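Local structure of ECXA (Escherichia coli, 4L63) at residues A[20-25]-A[235-240]; A[94-99]-A[117-122]; A[139-144]-A[218-223]. The protein binds zinc through three histidines and is probably a metallopeptidase of the metzincin kind. All blocks are in the same frame, centred on the assembly; numbering follows the deposited sequence.

The three contacts illustrate how the fold of a zinc-binding, probable metallopeptidase is closed at points spread around its periphery. Interaction 1 (20-25 with 235-240) spans most of the chain and encloses the other two, which follow one another in sequence. Interaction 2 joins strands 91-96 and 115-119 of the mixed sheet and runs on into helix 120-126. Interaction 3 links the loops before helix 146-165, which carries H160 and H164, and before helix 228-239, whose end enters interaction 1. The centres of interactions 1 and 3, on opposite sides of the chain's centre, are about 34 Å apart. N-terminal strand, sheet and helical loops are thus tied into one fold by contacts that never touch one another.

Interaction 1 of 3, residues A[20-25]-A[235-240]; sequences GQLYNI and RVMRRG
I25 meets M237 where the start of helix 25-29 is laid against the C-terminal end of helix 228-239, a junction of helix ends flanked by the small antiparallel pairing of strands 21-22 and 241-242. The hydrogen bond across it runs from I25 N to M237 O at 2.8 Å and is nearly straight, 167° at the hydrogen. The same carbonyl oxygen also receives a CA-H...O contact from N24.

Polar side-chain contacts centre on N24, the N-cap of helix 25-29. Its CG stands anti to the backbone N (chi1 -171°), which brings OD1 back to S27 N for the capping bond. The amide nitrogen ND2 faces the other segment and donates to a water, 3.2 Å away, that in turn donates to R238 O. R238 O is also hydrogen-bonded by T26 OG1, so a carbonyl near the C-terminal end of helix 228-239 is tied to the first turn of helix 25-29.

Apolar packing fills the buried side. L22 sends its two methyls to different partners: CD1 lies 3.6 Å from V236 CG1, whereas CD2 rests against M237 SD. The methionine is bent at both chi2 and chi3, which brings CE against Y23 O at 3.2 Å, while the Y23 ring itself leads away to an edge-to-face stack with Y15 and a hydrogen bond between Y23 OH and H180 O. I25 reaches R238 with the end of its CG1 branch, CD1 lying 3.7 Å from R238 CG.

G240, with positive phi, is the first residue to leave helical backbone angles, and its CA lies 3.8 Å from L22 O. Within the final turn, G240 N donates to V236 O at 2.7 Å, and this oxygen also accepts from R239 N.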
ATOM      1  N   GLY A  20      15.678  12.781 -15.817  1.00 63.66           N
ATOM      2  CA  GLY A  20      14.796  12.145 -14.851  1.00 62.84           C
ATOM      3  C   GLY A  20      13.928  13.065 -14.013  1.00 65.78           C
ATOM      4  O   GLY A  20      13.357  12.645 -13.004  1.00 65.78           O
ATOM      5  N   GLN A  21      13.817  14.322 -14.424  1.00 53.19           N
ATOM      6  CA  GLN A  21      12.973  15.269 -13.713  1.00 57.11           C
ATOM      7  C   GLN A  21      11.657  15.452 -14.445  1.00 57.90           C
ATOM      8  O   GLN A  21      11.634  15.716 -15.646  1.00 56.25           O
ATOM      9  CB  GLN A  21      13.690  16.613 -13.542  1.00 60.72           C
ATOM     10  CG  GLN A  21      15.110  16.468 -13.023  1.00 64.06           C
ATOM     11  CD  GLN A  21      15.158  15.921 -11.607  1.00 63.15           C
ATOM     12  OE1 GLN A  21      14.589  16.508 -10.685  1.00 64.60           O
ATOM     13  NE2 GLN A  21      15.822  14.782 -11.432  1.00 65.08           N
ATOM     14  N   LEU A  22      10.560  15.298 -13.710  1.00 51.31           N
ATOM     15  CA  LEU A  22       9.228  15.418 -14.281  1.00 53.88           C
ATOM     16  C   LEU A  22       8.956  16.845 -14.721  1.00 57.98           C
ATOM     17  O   LEU A  22       9.259  17.789 -13.997  1.00 58.27           O
ATOM     18  CB  LEU A  22       8.170  14.969 -13.272  1.00 48.72           C
ATOM     19  CG  LEU A  22       8.250  13.484 -12.918  1.00 45.97           C
ATOM     20  CD1 LEU A  22       7.592  13.215 -11.576  1.00 48.74           C
ATOM     21  CD2 LEU A  22       7.601  12.669 -14.019  1.00 44.60           C
ATOM     22  N   TYR A  23       8.387  17.003 -15.910  1.00 58.01           N
ATOM     23  CA  TYR A  23       7.997  18.329 -16.361  1.00 56.75           C
ATOM     24  C   TYR A  23       6.944  18.905 -15.414  1.00 63.30           C
ATOM     25  O   TYR A  23       6.063  18.201 -14.913  1.00 55.60           O
ATOM     26  CB  TYR A  23       7.499  18.290 -17.810  1.00 57.27           C
ATOM     27  CG  TYR A  23       8.636  18.196 -18.805  1.00 60.72           C
ATOM     28  CD1 TYR A  23       9.378  19.324 -19.145  1.00 61.88           C
ATOM     29  CD2 TYR A  23       8.987  16.982 -19.388  1.00 56.82           C
ATOM     30  CE1 TYR A  23      10.429  19.249 -20.041  1.00 63.41           C
ATOM     31  CE2 TYR A  23      10.040  16.896 -20.288  1.00 58.30           C
ATOM     32  CZ  TYR A  23      10.758  18.037 -20.611  1.00 61.63           C
ATOM     33  OH  TYR A  23      11.806  17.967 -21.506  1.00 63.44           O
ATOM     34  N   ASN A  24       7.089  20.190 -15.133  1.00 59.62           N
ATOM     35  CA  ASN A  24       6.210  20.911 -14.231  1.00 60.41           C
ATOM     36  C   ASN A  24       5.195  21.688 -15.053  1.00 66.55           C
ATOM     37  O   ASN A  24       5.539  22.719 -15.636  1.00 65.03           O
ATOM     38  CB  ASN A  24       7.038  21.847 -13.350  1.00 62.72           C
ATOM     39  CG  ASN A  24       6.236  22.471 -12.229  1.00 63.49           C
ATOM     40  OD1 ASN A  24       5.084  22.857 -12.407  1.00 63.98           O
ATOM     41  ND2 ASN A  24       6.856  22.590 -11.064  1.00 64.11           N
ATOM     42  N   ILE A  25       3.954  21.208 -15.116  1.00 60.62           N
ATOM     43  CA  ILE A  25       2.972  21.841 -15.994  1.00 62.30           C
ATOM     44  C   ILE A  25       2.493  23.182 -15.429  1.00 65.92           C
ATOM     45  O   ILE A  25       1.907  23.991 -16.148  1.00 68.14           O
ATOM     46  CB  ILE A  25       1.756  20.922 -16.271  1.00 60.17           C
ATOM     47  CG1 ILE A  25       0.969  20.631 -14.992  1.00 58.91           C
ATOM     48  CG2 ILE A  25       2.200  19.628 -16.968  1.00 57.70           C
ATOM     49  CD1 ILE A  25      -0.380  19.990 -15.254  1.00 57.74           C
ATOM     50  N   ARG A 235      -1.629  15.744 -10.437  1.00 42.68           N
ATOM     51  CA  ARG A 235      -1.163  16.438  -9.228  1.00 44.40           C
ATOM     52  C   ARG A 235       0.355  16.407  -9.104  1.00 43.62           C
ATOM     53  O   ARG A 235       0.970  17.384  -8.687  1.00 45.87           O
ATOM     54  CB  ARG A 235      -1.768  15.834  -7.964  1.00 45.65           C
ATOM     55  CG  ARG A 235      -3.190  16.223  -7.719  1.00 52.27           C
ATOM     56  CD  ARG A 235      -3.625  15.937  -6.286  1.00 49.47           C
ATOM     57  NE  ARG A 235      -4.981  16.435  -6.098  1.00 59.08           N
ATOM     58  CZ  ARG A 235      -5.273  17.716  -5.905  1.00 69.68           C
ATOM     59  NH1 ARG A 235      -4.301  18.618  -5.862  1.00 68.41           N
ATOM     60  NH2 ARG A 235      -6.535  18.099  -5.752  1.00 78.49           N
ATOM     61  N   VAL A 236       0.955  15.273  -9.450  1.00 40.90           N
ATOM     62  CA  VAL A 236       2.405  15.167  -9.499  1.00 40.40           C
ATOM     63  C   VAL A 236       2.984  16.087 -10.578  1.00 41.66           C
ATOM     64  O   VAL A 236       3.949  16.814 -10.325  1.00 43.29           O
ATOM     65  CB  VAL A 236       2.850  13.718  -9.757  1.00 37.78           C
ATOM     66  CG1 VAL A 236       4.343  13.659 -10.022  1.00 37.76           C
ATOM     67  CG2 VAL A 236       2.481  12.840  -8.552  1.00 37.23           C
ATOM     68  N   MET A 237       2.374  16.071 -11.764  1.00 41.42           N
ATOM     69  CA  MET A 237       2.853  16.876 -12.893  1.00 43.06           C
ATOM     70  C   MET A 237       2.681  18.364 -12.620  1.00 46.50           C
ATOM     71  O   MET A 237       3.375  19.185 -13.220  1.00 48.57           O
ATOM     72  CB  MET A 237       2.125  16.512 -14.190  1.00 42.75           C
ATOM     73  CG  MET A 237       2.295  15.049 -14.637  1.00 40.08           C
ATOM     74  SD  MET A 237       3.999  14.450 -14.608  1.00 39.00           S
ATOM     75  CE  MET A 237       4.752  15.447 -15.895  1.00 41.60           C
ATOM     76  N   ARG A 238       1.753  18.713 -11.733  1.00 47.62           N
ATOM     77  CA  ARG A 238       1.560  20.120 -11.361  1.00 51.56           C
ATOM     78  C   ARG A 238       2.677  20.629 -10.461  1.00 56.68           C
ATOM     79  O   ARG A 238       2.915  21.827 -10.396  1.00 56.63           O
ATOM     80  CB  ARG A 238       0.219  20.338 -10.658  1.00 52.99           C
ATOM     81  CG  ARG A 238      -0.982  20.268 -11.566  1.00 53.35           C
ATOM     82  CD  ARG A 238      -2.259  20.438 -10.776  1.00 55.07           C
ATOM     83  NE  ARG A 238      -2.309  21.715 -10.071  1.00 62.03           N
ATOM     84  CZ  ARG A 238      -2.807  21.873  -8.849  1.00 68.13           C
ATOM     85  NH1 ARG A 238      -3.296  20.830  -8.191  1.00 70.74           N
ATOM     86  NH2 ARG A 238      -2.812  23.072  -8.285  1.00 70.32           N
ATOM     87  N   ARG A 239       3.361  19.735  -9.755  1.00 50.69           N
ATOM     88  CA  ARG A 239       4.427  20.191  -8.869  1.00 61.92           C
ATOM     89  C   ARG A 239       5.802  19.772  -9.379  1.00 60.68           C
ATOM     90  O   ARG A 239       6.820  20.310  -8.946  1.00 58.76           O
ATOM     91  CB  ARG A 239       4.209  19.681  -7.441  1.00 65.54           C
ATOM     92  CG  ARG A 239       4.381  18.190  -7.257  1.00 65.23           C
ATOM     93  CD  ARG A 239       4.357  17.845  -5.776  1.00 72.20           C
ATOM     94  NE  ARG A 239       4.531  16.415  -5.543  1.00 76.09           N
ATOM     95  CZ  ARG A 239       3.533  15.540  -5.482  1.00 79.84           C
ATOM     96  NH1 ARG A 239       2.276  15.946  -5.628  1.00 82.55           N
ATOM     97  NH2 ARG A 239       3.792  14.258  -5.267  1.00 78.61           N
ATOM     98  N   GLY A 240       5.822  18.825 -10.312  1.00 56.71           N
ATOM     99  CA  GLY A 240       7.062  18.373 -10.915  1.00 57.68           C
ATOM    100  C   GLY A 240       8.045  17.830  -9.897  1.00 52.77           C
ATOM    101  O   GLY A 240       7.650  17.234  -8.897  1.00 50.13           O
TER
HETATM  102  O   HOH W   1       4.908  23.739  -8.853  1.00 54.55           O

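Interaction 2 of 3, residues A[94-99]-A[117-122]; sequences STTNYA and RIDIGS
D119 grips the turn after strand 91-96 with both carboxylate oxygens. Y98 N reaches the syn lone pair of OD2 at 2.7 Å, and A99 N donates to OD1 at 3.3 Å from the syn side, somewhat out of plane. T96 OG1 adds a second donor to OD2, on its anti side, and itself accepts from R117 NH2 at 3.2 Å, lying close to the guanidinium plane. One face of that guanidinium receives Y98 CE2, the two planes standing 67° apart.

Parallel pairing in the mixed sheet positions these groups. I118 N donates to S94 O at 2.8 Å, I118 O accepts from T96 N, and I120 N closes the series on T96 O at 2.7 Å. Beyond the polar face, T95 CG2 meets I120 CD1 at 3.7 Å, both residues touching I42 of strand 41-44; I118 turns to helix 146-165.

D119 is also the N-cap of helix 120-126, OD1 accepting from S122 N in a bond modelled as very short, its exact length doubtful. The buried carboxylate therefore couples the strand turn to a helix start, and its several donors, with the helix N-terminus and, at longer range, R117, would be expected to favour its ionised form.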
ATOM      1  N   SER A  94      -7.287  21.960 -32.291  1.00 87.28           N
ATOM      2  CA  SER A  94      -7.614  22.100 -33.706  1.00 97.17           C
ATOM      3  C   SER A  94      -8.093  20.791 -34.323  1.00 95.41           C
ATOM      4  O   SER A  94      -8.012  19.723 -33.708  1.00 84.86           O
ATOM      5  CB  SER A  94      -6.406  22.622 -34.492  1.00 91.71           C
ATOM      6  OG  SER A  94      -5.311  21.729 -34.396  1.00 97.17           O
ATOM      7  N   THR A  95      -8.592  20.891 -35.550  1.00 91.01           N
ATOM      8  CA  THR A  95      -9.018  19.728 -36.311  1.00 90.00           C
ATOM      9  C   THR A  95      -8.110  19.558 -37.520  1.00 92.08           C
ATOM     10  O   THR A  95      -7.551  20.532 -38.026  1.00 95.70           O
ATOM     11  CB  THR A  95     -10.480  19.852 -36.781  1.00 94.03           C
ATOM     12  OG1 THR A  95     -10.630  21.048 -37.555  1.00 96.61           O
ATOM     13  CG2 THR A  95     -11.424  19.910 -35.593  1.00 91.71           C
ATOM     14  N   THR A  96      -7.961  18.320 -37.979  1.00 89.08           N
ATOM     15  CA  THR A  96      -7.138  18.030 -39.148  1.00 90.07           C
ATOM     16  C   THR A  96      -7.827  17.021 -40.061  1.00 97.29           C
ATOM     17  O   THR A  96      -8.831  16.417 -39.684  1.00 92.45           O
ATOM     18  CB  THR A  96      -5.755  17.474 -38.751  1.00 89.06           C
ATOM     19  OG1 THR A  96      -5.919  16.289 -37.959  1.00 83.32           O
ATOM     20  CG2 THR A  96      -4.955  18.503 -37.961  1.00 87.41           C
ATOM     21  N   ASN A  97      -7.282  16.834 -41.258  1.00103.27           N
ATOM     22  CA  ASN A  97      -7.815  15.856 -42.199  1.00112.84           C
ATOM     23  C   ASN A  97      -6.715  15.016 -42.836  1.00112.49           C
ATOM     24  O   ASN A  97      -6.475  15.106 -44.039  1.00118.93           O
ATOM     25  CB  ASN A  97      -8.633  16.549 -43.295  1.00123.58           C
ATOM     26  CG  ASN A  97     -10.123  16.561 -42.999  1.00127.84           C
ATOM     27  OD1 ASN A  97     -10.818  15.574 -43.236  1.00129.36           O
ATOM     28  ND2 ASN A  97     -10.620  17.684 -42.488  1.00129.83           N
ATOM     29  N   TYR A  98      -6.048  14.198 -42.028  1.00102.47           N
ATOM     30  CA  TYR A  98      -5.021  13.302 -42.546  1.00 98.77           C
ATOM     31  C   TYR A  98      -5.625  11.967 -42.984  1.00 96.19           C
ATOM     32  O   TYR A  98      -5.137  11.348 -43.932  1.00 92.56           O
ATOM     33  CB  TYR A  98      -3.917  13.062 -41.505  1.00 96.00           C
ATOM     34  CG  TYR A  98      -3.112  14.294 -41.140  1.00102.42           C
ATOM     35  CD1 TYR A  98      -2.024  14.690 -41.910  1.00108.84           C
ATOM     36  CD2 TYR A  98      -3.419  15.043 -40.009  1.00103.18           C
ATOM     37  CE1 TYR A  98      -1.280  15.812 -41.578  1.00111.51           C
ATOM     38  CE2 TYR A  98      -2.678  16.163 -39.667  1.00105.98           C
ATOM     39  CZ  TYR A  98      -1.612  16.544 -40.455  1.00110.60           C
ATOM     40  OH  TYR A  98      -0.876  17.658 -40.117  1.00113.84           O
ATOM     41  N   ALA A  99      -6.691  11.548 -42.300  1.00 99.46           N
ATOM     42  CA  ALA A  99      -7.328  10.244 -42.515  1.00101.03           C
ATOM     43  C   ALA A  99      -6.299   9.121 -42.422  1.00100.88           C
ATOM     44  O   ALA A  99      -6.067   8.396 -43.390  1.00 96.11           O
ATOM     45  CB  ALA A  99      -8.046  10.212 -43.863  1.00104.57           C
ATOM     46  N   ARG A 117      -4.667  17.913 -31.730  1.00 78.11           N
ATOM     47  CA  ARG A 117      -5.456  17.865 -32.952  1.00 79.41           C
ATOM     48  C   ARG A 117      -6.448  16.699 -32.936  1.00 77.30           C
ATOM     49  O   ARG A 117      -6.138  15.599 -32.472  1.00 73.62           O
ATOM     50  CB  ARG A 117      -4.541  17.778 -34.178  1.00 83.57           C
ATOM     51  CG  ARG A 117      -3.727  16.506 -34.266  1.00 87.97           C
ATOM     52  CD  ARG A 117      -2.818  16.509 -35.479  1.00 94.14           C
ATOM     53  NE  ARG A 117      -2.098  15.246 -35.588  1.00 97.14           N
ATOM     54  CZ  ARG A 117      -2.577  14.178 -36.219  1.00 99.02           C
ATOM     55  NH1 ARG A 117      -1.869  13.060 -36.273  1.00101.00           N
ATOM     56  NH2 ARG A 117      -3.770  14.225 -36.793  1.00 96.12           N
ATOM     57  N   ILE A 118      -7.656  16.969 -33.419  1.00 76.64           N
ATOM     58  CA  ILE A 118      -8.672  15.943 -33.607  1.00 76.22           C
ATOM     59  C   ILE A 118      -8.906  15.754 -35.095  1.00 83.51           C
ATOM     60  O   ILE A 118      -9.513  16.604 -35.750  1.00 88.14           O
ATOM     61  CB  ILE A 118     -10.009  16.305 -32.920  1.00 79.98           C
ATOM     62  CG1 ILE A 118      -9.846  16.343 -31.399  1.00 75.56           C
ATOM     63  CG2 ILE A 118     -11.102  15.315 -33.320  1.00 77.10           C
ATOM     64  CD1 ILE A 118      -9.506  15.012 -30.779  1.00 74.08           C
ATOM     65  N   ASP A 119      -8.405  14.652 -35.637  1.00 80.45           N
ATOM     66  CA  ASP A 119      -8.591  14.363 -37.051  1.00 87.65           C
ATOM     67  C   ASP A 119     -10.066  14.140 -37.336  1.00 93.64           C
ATOM     68  O   ASP A 119     -10.744  13.436 -36.599  1.00 99.91           O
ATOM     69  CB  ASP A 119      -7.775  13.141 -37.470  1.00 85.07           C
ATOM     70  CG  ASP A 119      -7.547  13.085 -38.964  1.00 89.82           C
ATOM     71  OD1 ASP A 119      -8.378  12.479 -39.674  1.00 90.77           O
ATOM     72  OD2 ASP A 119      -6.537  13.653 -39.430  1.00 87.73           O
ATOM     73  N   ILE A 120     -10.567  14.756 -38.399  1.00 90.21           N
ATOM     74  CA  ILE A 120     -11.967  14.595 -38.757  1.00 89.87           C
ATOM     75  C   ILE A 120     -12.115  13.480 -39.789  1.00 90.57           C
ATOM     76  O   ILE A 120     -13.086  12.722 -39.765  1.00 88.93           O
ATOM     77  CB  ILE A 120     -12.560  15.904 -39.302  1.00 94.94           C
ATOM     78  CG1 ILE A 120     -12.311  17.048 -38.317  1.00 87.07           C
ATOM     79  CG2 ILE A 120     -14.040  15.746 -39.553  1.00 97.41           C
ATOM     80  CD1 ILE A 120     -12.952  16.839 -36.966  1.00 86.85           C
ATOM     81  N   GLY A 121     -11.135  13.379 -40.683  1.00 94.97           N
ATOM     82  CA  GLY A 121     -11.115  12.341 -41.700  1.00 96.53           C
ATOM     83  C   GLY A 121     -10.956  10.938 -41.139  1.00 96.53           C
ATOM     84  O   GLY A 121     -11.541   9.989 -41.661  1.00 97.81           O
ATOM     85  N   SER A 122     -10.162  10.801 -40.078  1.00 91.26           N
ATOM     86  CA  SER A 122      -9.985   9.506 -39.423  1.00 88.21           C
ATOM     87  C   SER A 122     -11.276   9.051 -38.744  1.00 83.26           C
ATOM     88  O   SER A 122     -11.637   7.877 -38.820  1.00 82.74           O
ATOM     89  CB  SER A 122      -8.845   9.558 -38.399  1.00 85.93           C
ATOM     90  OG  SER A 122      -7.581   9.436 -39.032  1.00 86.38           O
TER

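Interaction 3 of 3, residues A[139-144]-A[218-223]; sequences AIPANM and PVTETD
P218 and P141 press their rings together where two interhelical loops meet: residues 139-144 connect helix 131-137 to helix 146-165, and residues 218-223 connect helix 207-215 to helix 228-239. This is loop-to-loop packing in the helical part of a metzincin-like fold, away from the zinc site.

P218 opens the second segment. Its CB sits over the I140-P141 junction, 3.5 Å from P141 N and 3.7 Å from P141 CD, with the two rings set obliquely. On the backbone side, P218 CA approaches A139 O.

V219 follows and supplies the hydrogen bond between the loops. Its N donates to A139 O at 2.9 Å, with an angle of 149° at the hydrogen, and the donor stands well above the carbonyl plane, 40° out of it. The valine side chain continues past the same oxygen, CB lying 3.5 Å from A139 O, and packs on L211 of helix 207-215. Helix 207-215 also touches the first loop, through S212 against A139 and I208 against I140, so both loops lie against the same helix.

T220 comes only loosely near, its CG2 4.4 Å from P141 CG. Its backbone N makes a weak hydrogen bond to D223 OD2, drawing the loop round on itself; D223 is held in turn by a salt bridge from its OD1 to R217. The side chain of E221, next in sequence, touches K151 and L152 of helix 146-165.

One polar atom pays for this packing. V219 O is buried by the contact without a hydrogen-bonding partner in the model, and P141 CD lies 3.5 Å from it.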
ATOM      1  N   ALA A 139     -20.192  -4.132 -24.084  1.00 92.91           N
ATOM      2  CA  ALA A 139     -19.387  -3.028 -23.570  1.00 89.89           C
ATOM      3  C   ALA A 139     -20.140  -1.706 -23.699  1.00 89.60           C
ATOM      4  O   ALA A 139     -19.915  -0.770 -22.930  1.00 89.27           O
ATOM      5  CB  ALA A 139     -18.057  -2.958 -24.296  1.00 88.91           C
ATOM      6  N   ILE A 140     -21.032  -1.639 -24.682  1.00 90.12           N
ATOM      7  CA  ILE A 140     -21.894  -0.480 -24.864  1.00 91.07           C
ATOM      8  C   ILE A 140     -23.341  -0.954 -24.954  1.00 96.94           C
ATOM      9  O   ILE A 140     -23.603  -2.040 -25.473  1.00 93.61           O
ATOM     10  CB  ILE A 140     -21.529   0.325 -26.131  1.00 92.70           C
ATOM     11  CG1 ILE A 140     -21.421  -0.597 -27.349  1.00 93.93           C
ATOM     12  CG2 ILE A 140     -20.228   1.093 -25.926  1.00 89.82           C
ATOM     13  CD1 ILE A 140     -21.126   0.130 -28.646  1.00 92.26           C
ATOM     14  N   PRO A 141     -24.286  -0.151 -24.442  1.00 97.24           N
ATOM     15  CA  PRO A 141     -25.690  -0.573 -24.484  1.00101.76           C
ATOM     16  C   PRO A 141     -26.206  -0.681 -25.916  1.00100.91           C
ATOM     17  O   PRO A 141     -25.960   0.219 -26.720  1.00 98.87           O
ATOM     18  CB  PRO A 141     -26.413   0.539 -23.717  1.00104.99           C
ATOM     19  CG  PRO A 141     -25.523   1.731 -23.852  1.00101.70           C
ATOM     20  CD  PRO A 141     -24.126   1.188 -23.849  1.00 99.06           C
ATOM     21  N   ALA A 142     -26.906  -1.770 -26.229  1.00102.83           N
ATOM     22  CA  ALA A 142     -27.505  -1.952 -27.552  1.00108.20           C
ATOM     23  C   ALA A 142     -28.472  -0.811 -27.858  1.00113.91           C
ATOM     24  O   ALA A 142     -28.831  -0.568 -29.011  1.00112.11           O
ATOM     25  CB  ALA A 142     -28.218  -3.295 -27.638  1.00106.21           C
ATOM     26  N   ASN A 143     -28.879  -0.119 -26.799  1.00117.95           N
ATOM     27  CA  ASN A 143     -29.721   1.067 -26.873  1.00118.59           C
ATOM     28  C   ASN A 143     -29.119   2.209 -27.694  1.00110.24           C
ATOM     29  O   ASN A 143     -29.826   2.870 -28.456  1.00107.24           O
ATOM     30  CB  ASN A 143     -30.011   1.561 -25.454  1.00121.06           C
ATOM     31  CG  ASN A 143     -31.081   2.629 -25.413  1.00126.19           C
ATOM     32  OD1 ASN A 143     -31.822   2.823 -26.375  1.00127.99           O
ATOM     33  ND2 ASN A 143     -31.165   3.335 -24.290  1.00126.97           N
ATOM     34  N   MET A 144     -27.817   2.439 -27.538  1.00107.25           N
ATOM     35  CA  MET A 144     -27.181   3.636 -28.083  1.00100.27           C
ATOM     36  C   MET A 144     -27.162   3.647 -29.612  1.00107.48           C
ATOM     37  O   MET A 144     -27.005   2.608 -30.257  1.00101.45           O
ATOM     38  CB  MET A 144     -25.754   3.786 -27.529  1.00 97.09           C
ATOM     39  CG  MET A 144     -24.682   2.995 -28.262  1.00 95.37           C
ATOM     40  SD  MET A 144     -23.047   3.160 -27.503  1.00118.16           S
ATOM     41  CE  MET A 144     -23.036   4.888 -27.034  1.00 93.01           C
ATOM     42  N   PRO A 218     -22.803  -2.464 -19.392  1.00 88.59           N
ATOM     43  CA  PRO A 218     -22.498  -1.535 -20.487  1.00 85.74           C
ATOM     44  C   PRO A 218     -22.094  -0.140 -20.001  1.00 80.76           C
ATOM     45  O   PRO A 218     -22.486   0.274 -18.910  1.00 79.72           O
ATOM     46  CB  PRO A 218     -23.814  -1.478 -21.280  1.00 90.51           C
ATOM     47  CG  PRO A 218     -24.856  -2.058 -20.371  1.00 94.19           C
ATOM     48  CD  PRO A 218     -24.136  -3.072 -19.552  1.00 89.53           C
ATOM     49  N   VAL A 219     -21.319   0.569 -20.817  1.00 88.37           N
ATOM     50  CA  VAL A 219     -20.739   1.851 -20.427  1.00 87.12           C
ATOM     51  C   VAL A 219     -21.356   3.037 -21.163  1.00 95.58           C
ATOM     52  O   VAL A 219     -21.489   3.017 -22.385  1.00101.20           O
ATOM     53  CB  VAL A 219     -19.214   1.855 -20.671  1.00 85.65           C
ATOM     54  CG1 VAL A 219     -18.670   3.270 -20.711  1.00 85.55           C
ATOM     55  CG2 VAL A 219     -18.510   1.049 -19.602  1.00 84.95           C
ATOM     56  N   THR A 220     -21.735   4.065 -20.408  1.00 95.49           N
ATOM     57  CA  THR A 220     -22.178   5.327 -20.993  1.00 95.90           C
ATOM     58  C   THR A 220     -21.153   6.427 -20.715  1.00 92.04           C
ATOM     59  O   THR A 220     -20.038   6.145 -20.273  1.00 83.74           O
ATOM     60  CB  THR A 220     -23.561   5.753 -20.463  1.00 96.75           C
ATOM     61  OG1 THR A 220     -23.502   5.917 -19.042  1.00 94.10           O
ATOM     62  CG2 THR A 220     -24.610   4.706 -20.810  1.00 99.18           C
ATOM     63  N   GLU A 221     -21.533   7.676 -20.964  1.00 95.63           N
ATOM     64  CA  GLU A 221     -20.582   8.784 -20.924  1.00 98.57           C
ATOM     65  C   GLU A 221     -20.404   9.358 -19.517  1.00 98.36           C
ATOM     66  O   GLU A 221     -19.413  10.037 -19.237  1.00 96.16           O
ATOM     67  CB  GLU A 221     -21.022   9.886 -21.886  1.00106.60           C
ATOM     68  CG  GLU A 221     -21.336   9.382 -23.286  1.00117.07           C
ATOM     69  CD  GLU A 221     -21.409  10.498 -24.313  1.00125.46           C
ATOM     70  OE1 GLU A 221     -21.630  11.660 -23.913  1.00128.53           O
ATOM     71  OE2 GLU A 221     -21.278  10.212 -25.522  1.00127.74           O
ATOM     72  N   THR A 222     -21.360   9.082 -18.634  1.00 98.24           N
ATOM     73  CA  THR A 222     -21.237   9.490 -17.238  1.00 95.84           C
ATOM     74  C   THR A 222     -20.224   8.594 -16.517  1.00 91.21           C
ATOM     75  O   THR A 222     -19.810   8.880 -15.392  1.00 89.57           O
ATOM     76  CB  THR A 222     -22.599   9.444 -16.509  1.00 97.72           C
ATOM     77  OG1 THR A 222     -22.397   9.605 -15.100  1.00 99.28           O
ATOM     78  CG2 THR A 222     -23.299   8.121 -16.762  1.00 94.25           C
ATOM     79  N   ASP A 223     -19.824   7.515 -17.186  1.00 88.60           N
ATOM     80  CA  ASP A 223     -18.870   6.559 -16.631  1.00 83.03           C
ATOM     81  C   ASP A 223     -17.421   6.915 -16.959  1.00 80.35           C
ATOM     82  O   ASP A 223     -16.535   6.754 -16.120  1.00 77.89           O
ATOM     83  CB  ASP A 223     -19.176   5.150 -17.140  1.00 82.39           C
ATOM     84  CG  ASP A 223     -20.396   4.544 -16.481  1.00 90.18           C
ATOM     85  OD1 ASP A 223     -20.684   4.904 -15.319  1.00 91.12           O
ATOM     86  OD2 ASP A 223     -21.068   3.710 -17.126  1.00 93.82           O
TER